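Local coordinates for DNA sulfur modification protein DndE (Escherichia coli, PDB 4LRV) that takes part in DNA phosphorothioation, the sulfur modification of the DNA backbone, and probably acts by binding DNA, at residues N5-S10 and K92-H97; S10-D15 and H97-I102; L34-S39 and Q72-V77. All coordinates share one frame; numbering follows the deposited sequence.

Interaction 1 (N5-S10 and K92-H97)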
loop_
_atom_site.group_PDB
_atom_site.type_symbol
_atom_site.label_atom_id
_atom_site.label_comp_id
_atom_site.label_asym_id
_atom_site.label_seq_id
_atom_site.Cartn_x
_atom_site.Cartn_y
_atom_site.Cartn_z
ATOM N N ASN A 5 -12.422 12.294 20.030
ATOM C CA ASN A 5 -11.365 11.303 19.810
ATOM C C ASN A 5 -11.869 10.045 19.096
ATOM O O ASN A 5 -11.109 9.375 18.395
ATOM C CB ASN A 5 -10.706 10.918 21.144
ATOM C CG ASN A 5 -11.649 10.148 22.071
ATOM O OD1 ASN A 5 -11.274 9.116 22.643
ATOM N ND2 ASN A 5 -12.881 10.646 22.225
ATOM N N ARG A 6 -13.145 9.722 19.291
ATOM C CA ARG A 6 -13.740 8.554 18.649
ATOM C C ARG A 6 -15.226 8.736 18.336
ATOM O O ARG A 6 -15.929 9.499 18.999
ATOM C CB ARG A 6 -13.489 7.274 19.459
ATOM C CG ARG A 6 -13.871 7.354 20.904
ATOM C CD ARG A 6 -13.725 6.012 21.561
ATOM N NE ARG A 6 -12.503 5.874 22.351
ATOM C CZ ARG A 6 -12.417 5.108 23.440
ATOM N NH1 ARG A 6 -13.477 4.426 23.857
ATOM N NH2 ARG A 6 -11.283 5.038 24.126
HETATM N N MSE A 7 -15.694 8.041 17.302
HETATM C CA MSE A 7 -17.080 8.183 16.876
HETATM C C MSE A 7 -17.580 6.953 16.166
HETATM O O MSE A 7 -16.791 6.092 15.778
HETATM C CB MSE A 7 -17.247 9.393 15.952
HETATM C CG MSE A 7 -16.382 9.365 14.732
HETATM SE SE MSE A 7 -14.981 10.724 14.786
HETATM C CE MSE A 7 -13.736 9.811 15.905
ATOM N N ALA A 8 -18.898 6.894 15.998
ATOM C CA ALA A 8 -19.560 5.812 15.284
ATOM C C ALA A 8 -20.396 6.354 14.119
ATOM O O ALA A 8 -20.823 7.506 14.139
ATOM C CB ALA A 8 -20.439 5.009 16.241
ATOM N N LEU A 9 -20.606 5.522 13.101
ATOM C CA LEU A 9 -21.554 5.819 12.035
ATOM C C LEU A 9 -22.916 5.198 12.360
ATOM O O LEU A 9 -23.098 4.607 13.418
ATOM C CB LEU A 9 -21.027 5.289 10.697
ATOM C CG LEU A 9 -19.827 6.082 10.184
ATOM C CD1 LEU A 9 -19.218 5.443 8.960
ATOM C CD2 LEU A 9 -20.232 7.514 9.883
ATOM N N SER A 10 -23.881 5.338 11.463
ATOM C CA SER A 10 -25.157 4.664 11.678
ATOM C C SER A 10 -25.048 3.231 11.196
ATOM O O SER A 10 -24.096 2.867 10.487
ATOM C CB SER A 10 -26.307 5.393 10.989
ATOM O OG SER A 10 -26.133 5.440 9.587
ATOM N N LYS A 92 -22.735 14.234 13.975
ATOM C CA LYS A 92 -23.900 14.003 13.115
ATOM C C LYS A 92 -23.630 14.512 11.693
ATOM O O LYS A 92 -23.946 13.830 10.724
ATOM C CB LYS A 92 -25.144 14.679 13.692
ATOM C CG LYS A 92 -25.703 14.020 14.950
ATOM C CD LYS A 92 -26.733 14.905 15.637
ATOM C CE LYS A 92 -27.588 14.092 16.615
ATOM N NZ LYS A 92 -28.430 14.957 17.499
ATOM N N ALA A 93 -23.020 15.693 11.579
ATOM C CA ALA A 93 -22.703 16.275 10.277
ATOM C C ALA A 93 -21.706 15.423 9.490
ATOM O O ALA A 93 -21.942 15.147 8.314
ATOM C CB ALA A 93 -22.193 17.686 10.434
ATOM N N TRP A 94 -20.612 15.005 10.138
ATOM C CA TRP A 94 -19.630 14.092 9.517
ATOM C C TRP A 94 -20.304 12.790 9.073
ATOM O O TRP A 94 -20.108 12.343 7.953
ATOM C CB TRP A 94 -18.422 13.795 10.444
ATOM C CG TRP A 94 -17.574 12.610 9.963
ATOM C CD1 TRP A 94 -16.717 12.602 8.911
ATOM C CD2 TRP A 94 -17.553 11.272 10.504
ATOM N NE1 TRP A 94 -16.158 11.352 8.759
ATOM C CE2 TRP A 94 -16.654 10.519 9.723
ATOM C CE3 TRP A 94 -18.205 10.644 11.575
ATOM C CZ2 TRP A 94 -16.387 9.168 9.972
ATOM C CZ3 TRP A 94 -17.949 9.306 11.818
ATOM C CH2 TRP A 94 -17.040 8.578 11.021
ATOM N N ALA A 95 -21.106 12.199 9.955
ATOM C CA ALA A 95 -21.842 10.969 9.643
ATOM C C ALA A 95 -22.849 11.139 8.503
ATOM O O ALA A 95 -22.917 10.309 7.602
ATOM C CB ALA A 95 -22.535 10.427 10.889
ATOM N N ALA A 96 -23.625 12.217 8.541
ATOM C CA ALA A 96 -24.586 12.487 7.489
ATOM C C ALA A 96 -23.889 12.558 6.126
ATOM O O ALA A 96 -24.395 12.011 5.141
ATOM C CB ALA A 96 -25.354 13.770 7.777
ATOM N N HIS A 97 -22.731 13.224 6.083
ATOM C CA HIS A 97 -21.928 13.298 4.878
ATOM C C HIS A 97 -21.383 11.948 4.419
ATOM O O HIS A 97 -21.313 11.689 3.225
ATOM C CB HIS A 97 -20.783 14.303 5.037
ATOM C CG HIS A 97 -21.145 15.691 4.620
ATOM N ND1 HIS A 97 -21.157 16.757 5.497
ATOM C CD2 HIS A 97 -21.544 16.180 3.423
ATOM C CE1 HIS A 97 -21.527 17.847 4.850
ATOM N NE2 HIS A 97 -21.769 17.524 3.591
HETATM O O HOH W 1 -24.165 7.489 9.059
#
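Leu9, just past the short strand 6-7, comes nearest to helix 87-103 at Ala95, where the two CA atoms are 5.7 Å apart. The main side chain of the contact is Trp94. Its six-membered ring lies between Met7 and Leu9, which meet it from opposite faces. Leu9 reaches it with its CD2 methyl, which sits over one face, 3.5 Å from Trp94 CZ3. The same methyl also rests on Ala95, with 3.8 Å between Leu9 CD2 and Ala95 CB. Met7 is a selenomethionine. Its SE atom is above the other face, 4.7 Å from the ring centroid and 21° off the normal, a Met-aromatic contact at some distance. The bend at chi2 (-111°) puts SE there, and CE then points away from the ring. Met7 CG approaches Trp94 CZ3 obliquely, at 3.3 Å. The order strand 6-7, helix 11-23, helix 28-40 is consistent with the ribbon-helix-helix (Met repressor-like) class, although strand 6-7 pairs here antiparallel with strand 61-62 of its own chain. The ring edge of Trp94 faces Ala8 O, 4.1 Å from Trp94 CZ3. Trp66 meets Trp94 edge-to-face and gives its NE1 hydrogen to Met7 O. A water links the two backbones. It accepts from Ser10 N at 3.2 Å and donates weakly to Ala95 O. Arg6, one residue before Met7, makes a salt bridge with Glu41 of a second subunit.

Interaction 2 (S10-D15 and H97-I102)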
loop_
_atom_site.group_PDB
_atom_site.type_symbol
_atom_site.label_atom_id
_atom_site.label_comp_id
_atom_site.label_asym_id
_atom_site.label_seq_id
_atom_site.Cartn_x
_atom_site.Cartn_y
_atom_site.Cartn_z
ATOM N N SER A 10 -23.881 5.338 11.463
ATOM C CA SER A 10 -25.157 4.664 11.678
ATOM C C SER A 10 -25.048 3.231 11.196
ATOM O O SER A 10 -24.096 2.867 10.487
ATOM C CB SER A 10 -26.307 5.393 10.989
ATOM O OG SER A 10 -26.133 5.440 9.587
ATOM N N ARG A 11 -26.012 2.416 11.602
ATOM C CA ARG A 11 -26.081 1.043 11.154
ATOM C C ARG A 11 -26.290 1.032 9.642
ATOM O O ARG A 11 -25.554 0.353 8.909
ATOM C CB ARG A 11 -27.207 0.305 11.884
ATOM C CG ARG A 11 -27.462 -1.111 11.398
ATOM C CD ARG A 11 -26.369 -2.067 11.831
ATOM N NE ARG A 11 -26.676 -3.423 11.399
ATOM C CZ ARG A 11 -25.994 -4.107 10.484
ATOM N NH1 ARG A 11 -24.921 -3.576 9.896
ATOM N NH2 ARG A 11 -26.386 -5.345 10.164
ATOM N N GLN A 12 -27.263 1.817 9.182
ATOM C CA GLN A 12 -27.561 1.940 7.760
ATOM C C GLN A 12 -26.267 2.155 6.970
ATOM O O GLN A 12 -25.992 1.420 6.011
ATOM C CB GLN A 12 -28.554 3.085 7.519
ATOM C CG GLN A 12 -28.928 3.315 6.055
ATOM C CD GLN A 12 -29.930 4.460 5.867
ATOM O OE1 GLN A 12 -29.552 5.629 5.786
ATOM N NE2 GLN A 12 -31.217 4.118 5.790
ATOM N N THR A 13 -25.470 3.142 7.391
ATOM C CA THR A 13 -24.205 3.469 6.726
ATOM C C THR A 13 -23.159 2.351 6.781
ATOM O O THR A 13 -22.553 2.035 5.762
ATOM C CB THR A 13 -23.589 4.753 7.303
ATOM O OG1 THR A 13 -24.429 5.861 6.971
ATOM C CG2 THR A 13 -22.165 4.997 6.745
ATOM N N GLU A 14 -22.941 1.774 7.965
ATOM C CA GLU A 14 -21.949 0.714 8.132
ATOM C C GLU A 14 -22.212 -0.411 7.144
ATOM O O GLU A 14 -21.294 -0.896 6.480
ATOM C CB GLU A 14 -21.939 0.160 9.559
ATOM C CG GLU A 14 -20.833 0.735 10.441
ATOM C CD GLU A 14 -20.642 -0.035 11.759
ATOM O OE1 GLU A 14 -21.467 -0.934 12.063
ATOM O OE2 GLU A 14 -19.651 0.258 12.482
ATOM N N ASP A 15 -23.482 -0.799 7.047
ATOM C CA ASP A 15 -23.908 -1.863 6.159
ATOM C C ASP A 15 -23.588 -1.584 4.689
ATOM O O ASP A 15 -23.175 -2.483 3.962
ATOM C CB ASP A 15 -25.402 -2.132 6.355
ATOM C CG ASP A 15 -25.867 -3.345 5.603
ATOM O OD1 ASP A 15 -25.044 -4.267 5.359
ATOM O OD2 ASP A 15 -27.064 -3.374 5.250
ATOM N N HIS A 97 -22.731 13.224 6.083
ATOM C CA HIS A 97 -21.928 13.298 4.878
ATOM C C HIS A 97 -21.383 11.948 4.419
ATOM O O HIS A 97 -21.313 11.689 3.225
ATOM C CB HIS A 97 -20.783 14.303 5.037
ATOM C CG HIS A 97 -21.145 15.691 4.620
ATOM N ND1 HIS A 97 -21.157 16.757 5.497
ATOM C CD2 HIS A 97 -21.544 16.180 3.423
ATOM C CE1 HIS A 97 -21.527 17.847 4.850
ATOM N NE2 HIS A 97 -21.769 17.524 3.591
ATOM N N VAL A 98 -20.994 11.087 5.352
ATOM C CA VAL A 98 -20.520 9.762 4.953
ATOM C C VAL A 98 -21.670 8.974 4.327
ATOM O O VAL A 98 -21.504 8.363 3.265
ATOM C CB VAL A 98 -19.829 8.996 6.106
ATOM C CG1 VAL A 98 -19.436 7.608 5.654
ATOM C CG2 VAL A 98 -18.586 9.739 6.547
ATOM N N GLU A 99 -22.839 9.046 4.962
ATOM C CA GLU A 99 -24.051 8.384 4.465
ATOM C C GLU A 99 -24.438 8.888 3.082
ATOM O O GLU A 99 -24.695 8.092 2.177
ATOM C CB GLU A 99 -25.215 8.587 5.441
ATOM C CG GLU A 99 -26.580 8.141 4.952
ATOM C CD GLU A 99 -27.725 8.743 5.779
ATOM O OE1 GLU A 99 -27.461 9.654 6.612
ATOM O OE2 GLU A 99 -28.894 8.308 5.605
ATOM N N ASP A 100 -24.478 10.207 2.920
ATOM C CA ASP A 100 -24.851 10.802 1.639
ATOM C C ASP A 100 -23.874 10.371 0.540
ATOM O O ASP A 100 -24.282 9.826 -0.474
ATOM C CB ASP A 100 -24.916 12.322 1.760
ATOM C CG ASP A 100 -25.202 12.991 0.440
ATOM O OD1 ASP A 100 -26.372 12.938 -0.003
ATOM O OD2 ASP A 100 -24.257 13.561 -0.157
ATOM N N GLY A 101 -22.579 10.597 0.773
ATOM C CA GLY A 101 -21.511 10.118 -0.111
ATOM C C GLY A 101 -21.620 8.656 -0.540
ATOM O O GLY A 101 -21.458 8.345 -1.719
ATOM N N ILE A 102 -21.900 7.765 0.410
ATOM C CA ILE A 102 -22.039 6.329 0.110
ATOM C C ILE A 102 -23.392 5.919 -0.500
ATOM O O ILE A 102 -23.446 4.972 -1.276
ATOM C CB ILE A 102 -21.709 5.435 1.344
ATOM C CG1 ILE A 102 -21.307 4.026 0.902
ATOM C CG2 ILE A 102 -22.862 5.384 2.341
ATOM C CD1 ILE A 102 -19.853 3.917 0.468
#
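Thr13 and Val98 make the apolar part of this contact, with Thr13 CG2 3.9 Å from Val98 CG1. With OG1 beside the backbone N, the threonine methyl is swung across to helix 87-103. Ile102 CG2 is a looser neighbour of the same methyl. The hydroxyl branch of Thr13 lies against the aliphatic part of Glu99, with Thr13 OG1 3.2 Å from Glu99 CB.

The polar part is at the outer side. Gln12 and Glu99 both extend fully, and Gln12 OE1 comes within 2.8 Å of Glu99 OE2. Both atoms are acceptors, so this is not a hydrogen bond. Their planes are 51° apart. Lys53 NZ serves three side chains here. It hydrogen-bonds to Gln12 OE1 and Ser10 OG and forms a weak, long ion pair with Glu99 OE2, which would probably offset the repulsion between the two oxygens.

Within the first segment, Ser10 OG accepts from Thr13 N at 3.2 Å with an angle of 162°. The axes of helices 11-15 and 97-102 pass 9.7 Å apart at 43°. The N-capped start of helix 11-23, probably the first helix of the ribbon-helix-helix-like unit, thus packs on the C-terminal helix 87-103.

Interaction 3 (L34-S39 and Q72-V77)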
loop_
_atom_site.group_PDB
_atom_site.type_symbol
_atom_site.label_atom_id
_atom_site.label_comp_id
_atom_site.label_asym_id
_atom_site.label_seq_id
_atom_site.Cartn_x
_atom_site.Cartn_y
_atom_site.Cartn_z
ATOM N N LEU A 34 -13.622 8.610 1.408
ATOM C CA LEU A 34 -14.088 8.858 0.046
ATOM C C LEU A 34 -15.552 9.306 -0.028
ATOM O O LEU A 34 -15.890 10.208 -0.785
ATOM C CB LEU A 34 -13.886 7.613 -0.814
ATOM C CG LEU A 34 -12.473 7.038 -0.850
ATOM C CD1 LEU A 34 -12.491 5.702 -1.563
ATOM C CD2 LEU A 34 -11.468 8.021 -1.501
ATOM N N ALA A 35 -16.415 8.670 0.752
ATOM C CA ALA A 35 -17.817 9.056 0.804
ATOM C C ALA A 35 -17.959 10.492 1.325
ATOM O O ALA A 35 -18.601 11.319 0.687
ATOM C CB ALA A 35 -18.584 8.089 1.661
ATOM N N PHE A 36 -17.333 10.796 2.464
ATOM C CA PHE A 36 -17.336 12.155 3.004
ATOM C C PHE A 36 -16.998 13.204 1.942
ATOM O O PHE A 36 -17.738 14.175 1.771
ATOM C CB PHE A 36 -16.381 12.290 4.204
ATOM C CG PHE A 36 -16.417 13.649 4.860
ATOM C CD1 PHE A 36 -17.458 14.001 5.703
ATOM C CD2 PHE A 36 -15.408 14.580 4.625
ATOM C CE1 PHE A 36 -17.502 15.254 6.301
ATOM C CE2 PHE A 36 -15.441 15.845 5.224
ATOM C CZ PHE A 36 -16.496 16.177 6.061
ATOM N N PHE A 37 -15.886 13.010 1.234
ATOM C CA PHE A 37 -15.440 14.017 0.262
ATOM C C PHE A 37 -16.267 14.081 -1.022
ATOM O O PHE A 37 -16.349 15.137 -1.637
ATOM C CB PHE A 37 -13.943 13.912 -0.040
ATOM C CG PHE A 37 -13.071 14.351 1.099
ATOM C CD1 PHE A 37 -13.165 15.643 1.601
ATOM C CD2 PHE A 37 -12.174 13.469 1.683
ATOM C CE1 PHE A 37 -12.386 16.054 2.667
ATOM C CE2 PHE A 37 -11.381 13.866 2.750
ATOM C CZ PHE A 37 -11.484 15.168 3.245
ATOM N N ARG A 38 -16.894 12.980 -1.427
ATOM C CA ARG A 38 -17.717 13.058 -2.617
ATOM C C ARG A 38 -19.043 13.722 -2.251
ATOM O O ARG A 38 -19.681 14.376 -3.065
ATOM C CB ARG A 38 -17.870 11.691 -3.318
ATOM C CG ARG A 38 -19.100 10.872 -2.964
ATOM C CD ARG A 38 -19.375 9.810 -4.035
ATOM N NE ARG A 38 -18.262 8.872 -4.199
ATOM C CZ ARG A 38 -18.184 7.670 -3.621
ATOM N NH1 ARG A 38 -19.154 7.233 -2.821
ATOM N NH2 ARG A 38 -17.121 6.895 -3.837
ATOM N N SER A 39 -19.427 13.584 -0.996
ATOM C CA SER A 39 -20.612 14.240 -0.492
ATOM C C SER A 39 -20.382 15.748 -0.355
ATOM O O SER A 39 -21.177 16.575 -0.804
ATOM C CB SER A 39 -20.966 13.640 0.851
ATOM O OG SER A 39 -22.150 14.202 1.333
ATOM N N GLN A 72 -6.768 16.263 9.312
ATOM C CA GLN A 72 -6.686 17.717 9.333
ATOM C C GLN A 72 -7.620 18.296 8.291
ATOM O O GLN A 72 -8.428 19.176 8.589
ATOM C CB GLN A 72 -5.249 18.197 9.051
ATOM C CG GLN A 72 -4.227 17.922 10.158
ATOM C CD GLN A 72 -3.572 16.534 10.084
ATOM O OE1 GLN A 72 -4.176 15.552 9.610
ATOM N NE2 GLN A 72 -2.322 16.450 10.570
ATOM N N ALA A 73 -7.499 17.792 7.069
ATOM C CA ALA A 73 -8.351 18.221 5.976
ATOM C C ALA A 73 -9.824 18.091 6.352
ATOM O O ALA A 73 -10.579 19.055 6.248
ATOM C CB ALA A 73 -8.052 17.411 4.723
ATOM N N THR A 74 -10.224 16.895 6.787
ATOM C CA THR A 74 -11.594 16.649 7.214
ATOM C C THR A 74 -12.038 17.678 8.258
ATOM O O THR A 74 -13.041 18.368 8.057
ATOM C CB THR A 74 -11.791 15.209 7.776
ATOM O OG1 THR A 74 -11.380 14.247 6.800
ATOM C CG2 THR A 74 -13.254 14.972 8.132
ATOM N N GLU A 75 -11.286 17.786 9.352
ATOM C CA GLU A 75 -11.640 18.724 10.417
ATOM C C GLU A 75 -11.717 20.173 9.933
ATOM O O GLU A 75 -12.475 20.960 10.487
ATOM C CB GLU A 75 -10.704 18.604 11.634
ATOM C CG GLU A 75 -10.692 17.213 12.280
ATOM C CD GLU A 75 -10.570 17.252 13.804
ATOM O OE1 GLU A 75 -9.439 17.115 14.330
ATOM O OE2 GLU A 75 -11.611 17.419 14.483
ATOM N N LEU A 76 -10.958 20.522 8.895
ATOM C CA LEU A 76 -10.962 21.897 8.380
ATOM C C LEU A 76 -12.193 22.134 7.516
ATOM O O LEU A 76 -12.826 23.187 7.576
ATOM C CB LEU A 76 -9.676 22.208 7.606
ATOM C CG LEU A 76 -9.269 23.660 7.273
ATOM C CD1 LEU A 76 -9.601 24.033 5.863
ATOM C CD2 LEU A 76 -9.803 24.698 8.249
ATOM N N VAL A 77 -12.546 21.136 6.721
ATOM C CA VAL A 77 -13.778 21.195 5.954
ATOM C C VAL A 77 -14.996 21.322 6.882
ATOM O O VAL A 77 -15.845 22.193 6.691
ATOM C CB VAL A 77 -13.919 19.979 5.038
ATOM C CG1 VAL A 77 -15.299 19.962 4.398
ATOM C CG2 VAL A 77 -12.837 20.006 3.978
#
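Thr74 OG1 hydrogen-bonds to the backbone O of Thr70, one turn back in the chain, and also lies 3.7 Å from Phe37 CZ. Here helices 28-40 and 71-81 pack through an aromatic pair. Helix 28-40 is probably the second helix of the ribbon-helix-helix-like unit. The short segments run roughly alongside, 37° apart, with the axes 11.7 Å from each other. The two phenylalanines bridge this wide spacing.

Phe36 has CG anti to its backbone N (chi1 -176°), and its ring reaches Thr74. Thr74 uses both branches. Its methyl, CG2, sits over a face of Phe36 in a CH-pi contact, 4.2 Å from the ring centroid and 27° off the normal. Its hydroxyl side approaches the Phe37 ring obliquely.

Val77 also divides between the two rings. Its CG1 is 4.2 Å from Phe36 CE2, while its CG2 meets Phe37 CE1 at the ring edge, near the plane. Ala73 CB is a more distant neighbour of Phe37 CZ.

All five touching residues are buried. Trp94 of helix 87-103 shares the Phe36 face with the Thr74 methyl; His97 and Val98 also touch the ring. The same helices pack on a third subunit: Phe37 touches Gln72 of that neighbouring chain, and Ala73 touches its Phe37. The two rings of this chain also touch each other. Phe36 CD2 stands 3.8 Å above the plane of the Phe37 ring, offset toward its rim.

How the interactions relate
Helix 87-103 carries one side of interactions 1 and 2 and packs against interaction 3. Interactions 1 and 2 use successive parts of it, share Ser10 and His97, and have centres about 9 Å apart. Leu9 CD1 touches Val98 CG1 at 4.0 Å between them. Interaction 3 lies about 12 Å from interaction 1, centre to centre. Trp94 CD1 meets Phe36 CD1 at 3.6 Å, so the two aromatic clusters touch. Interactions 2 and 3 are on opposite sides of the chain's centre, about 14 Å between centres. Asp100 OD2 and Ser39 OG join them at 2.7 Å, a probable hydrogen bond. Interactions 1 and 2 also border a second subunit, interaction 3 a third and, at Gln72, a fourth.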